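Local atomic coordinates of MsStt7d protein (Micromonas, PDB entry 4IX3), a protein that binds magnesium and probably acts as an ATP-dependent protein kinase, represented here by the catalytic domain of a state transition kinase homolog. Residues Ala121-Gly126 and Leu258-Val263. Sequence-based numbering, arbitrary orientation.
Sequences ALMRRG and LQLAVV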
loop_
_atom_site.group_PDB
_atom_site.type_symbol
_atom_site.label_atom_id
_atom_site.label_comp_id
_atom_site.label_asym_id
_atom_site.label_seq_id
_atom_site.Cartn_x
_atom_site.Cartn_y
_atom_site.Cartn_z
ATOM N N ALA B 121 7.786 -18.029 -4.915
ATOM C CA ALA B 121 8.287 -18.846 -3.809
ATOM C C ALA B 121 8.845 -20.176 -4.332
ATOM O O ALA B 121 9.910 -20.625 -3.883
ATOM C CB ALA B 121 7.173 -19.058 -2.773
ATOM N N LEU B 122 8.183 -20.789 -5.322
ATOM C CA LEU B 122 8.635 -22.072 -5.813
ATOM C C LEU B 122 9.958 -21.879 -6.543
ATOM O O LEU B 122 10.856 -22.689 -6.338
ATOM C CB LEU B 122 7.593 -22.635 -6.782
ATOM C CG LEU B 122 6.318 -23.190 -6.121
ATOM C CD1 LEU B 122 5.237 -23.315 -7.198
ATOM C CD2 LEU B 122 6.592 -24.547 -5.482
ATOM N N MET B 123 10.064 -20.871 -7.405
ATOM C CA MET B 123 11.289 -20.723 -8.197
ATOM C C MET B 123 12.483 -20.481 -7.274
ATOM O O MET B 123 13.574 -20.976 -7.578
ATOM C CB MET B 123 11.173 -19.628 -9.251
ATOM C CG MET B 123 11.292 -18.197 -8.750
ATOM S SD MET B 123 10.916 -17.035 -10.083
ATOM C CE MET B 123 11.358 -15.540 -9.183
ATOM N N ARG B 124 12.272 -19.772 -6.172
ATOM C CA ARG B 124 13.367 -19.516 -5.236
ATOM C C ARG B 124 13.727 -20.749 -4.412
ATOM O O ARG B 124 14.893 -20.877 -4.021
ATOM C CB ARG B 124 13.073 -18.285 -4.381
ATOM C CG ARG B 124 13.082 -17.041 -5.230
ATOM C CD ARG B 124 12.657 -15.778 -4.486
ATOM N NE ARG B 124 12.790 -14.603 -5.341
ATOM C CZ ARG B 124 12.458 -13.361 -5.001
ATOM N NH1 ARG B 124 11.843 -13.133 -3.847
ATOM N NH2 ARG B 124 12.662 -12.376 -5.879
ATOM N N ARG B 125 12.776 -21.663 -4.186
ATOM C CA ARG B 125 13.085 -22.951 -3.557
ATOM C C ARG B 125 13.909 -23.799 -4.538
ATOM O O ARG B 125 14.846 -24.484 -4.150
ATOM C CB ARG B 125 11.803 -23.704 -3.157
ATOM C CG ARG B 125 11.173 -23.203 -1.867
ATOM C CD ARG B 125 9.796 -23.818 -1.632
ATOM N NE ARG B 125 9.879 -25.270 -1.509
ATOM C CZ ARG B 125 8.922 -26.137 -1.844
ATOM N NH1 ARG B 125 7.760 -25.726 -2.352
ATOM N NH2 ARG B 125 9.146 -27.440 -1.689
ATOM N N GLY B 126 13.583 -23.710 -5.819
ATOM C CA GLY B 126 14.384 -24.346 -6.866
ATOM C C GLY B 126 13.536 -24.735 -8.066
ATOM O O GLY B 126 12.296 -24.834 -8.019
ATOM N N LEU B 258 12.931 -14.263 -17.957
ATOM C CA LEU B 258 14.321 -14.204 -17.491
ATOM C C LEU B 258 14.486 -14.950 -16.184
ATOM O O LEU B 258 15.471 -15.655 -15.979
ATOM C CB LEU B 258 14.758 -12.762 -17.304
ATOM C CG LEU B 258 14.962 -11.970 -18.616
ATOM C CD1 LEU B 258 14.962 -10.473 -18.405
ATOM C CD2 LEU B 258 16.268 -12.392 -19.321
ATOM N N GLN B 259 13.578 -14.713 -15.222
ATOM C CA GLN B 259 13.730 -15.361 -13.943
ATOM C C GLN B 259 13.521 -16.868 -13.993
ATOM O O GLN B 259 14.199 -17.604 -13.296
ATOM C CB GLN B 259 12.792 -14.690 -12.948
ATOM C CG GLN B 259 13.097 -13.212 -12.772
ATOM C CD GLN B 259 12.575 -12.629 -11.481
ATOM O OE1 GLN B 259 13.351 -12.203 -10.590
ATOM N NE2 GLN B 259 11.286 -12.493 -11.431
ATOM N N LEU B 260 12.519 -17.309 -14.764
ATOM C CA LEU B 260 12.336 -18.759 -14.881
ATOM C C LEU B 260 13.560 -19.397 -15.554
ATOM O O LEU B 260 13.942 -20.490 -15.172
ATOM C CB LEU B 260 11.069 -19.057 -15.687
ATOM C CG LEU B 260 9.795 -18.566 -14.986
ATOM C CD1 LEU B 260 8.656 -18.868 -15.925
ATOM C CD2 LEU B 260 9.675 -19.278 -13.649
ATOM N N ALA B 261 14.085 -18.734 -16.584
ATOM C CA ALA B 261 15.149 -19.311 -17.411
ATOM C C ALA B 261 16.516 -19.344 -16.737
ATOM O O ALA B 261 17.318 -20.229 -17.065
ATOM C CB ALA B 261 15.225 -18.546 -18.727
ATOM N N VAL B 262 16.797 -18.401 -15.829
ATOM C CA VAL B 262 18.176 -18.222 -15.296
ATOM C C VAL B 262 18.107 -18.160 -13.776
ATOM O O VAL B 262 17.559 -17.171 -13.233
ATOM C CB VAL B 262 18.850 -16.956 -15.834
ATOM C CG1 VAL B 262 20.304 -16.867 -15.379
ATOM C CG2 VAL B 262 18.752 -16.885 -17.355
ATOM N N VAL B 263 18.561 -19.224 -13.108
ATOM C CA VAL B 263 18.461 -19.343 -11.637
ATOM C C VAL B 263 18.987 -18.061 -10.972
ATOM O O VAL B 263 18.371 -17.543 -10.024
ATOM C CB VAL B 263 19.118 -20.626 -11.073
ATOM C CG1 VAL B 263 19.135 -20.606 -9.546
ATOM C CG2 VAL B 263 18.371 -21.846 -11.605
#
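Met123 meets Gln259 and Leu260 where helix 119-125 lies beside the C-terminal end of helix 246-261. The two backbones come nearest at Met123 and Leu260, whose CA atoms are 7.0 Å apart. The joint is small and buried, with 151 Å² covered in all. No hydrogen bond joins the two segments, so side-chain packing makes the contact.

Met123 makes the van der Waals contacts from one side. Its CB points at the other helix. CG sits between the backbone N and the carbonyl carbon (chi1 77°), and the chain is extended beyond it, which carries the thioether to Gln259. Met123 CE lies over the face of the Gln259 amide, 3.9 Å from Gln259 CD. This methyl also touches the root of the same side chain, with Met123 CE 4.1 Å from Gln259 CB. Met123 SD lies 4.2 Å from Gln259 CB.

A looser apolar touch adds Leu260. Met123 SD is 4.4 Å from Leu260 CD2. Leu130 of helix 127-133 packs on both Met123 and Leu260, so a third helix joins this packing.

The guanidinium group of Arg266 hydrogen-bonds Gln259 O and Leu260 O at the end of helix 246-261, and makes a weak bond to Met123 O. Arg124 NE bonds Arg266 O in the loop that follows, and Arg124 NH2 forms a salt bridge with Asp268 OD1 at the start of helix 268-280.

In segment 121-126, the bond from Gly126 N to Leu122 O (3.0 Å) closes the helix, and Gly126 leaves it with positive phi.

The arrangement belongs to the C-lobe of the protein kinase fold. Helix 119-125, the αD helix after the hinge, packs on the end of the αF helix, the central helix of that lobe.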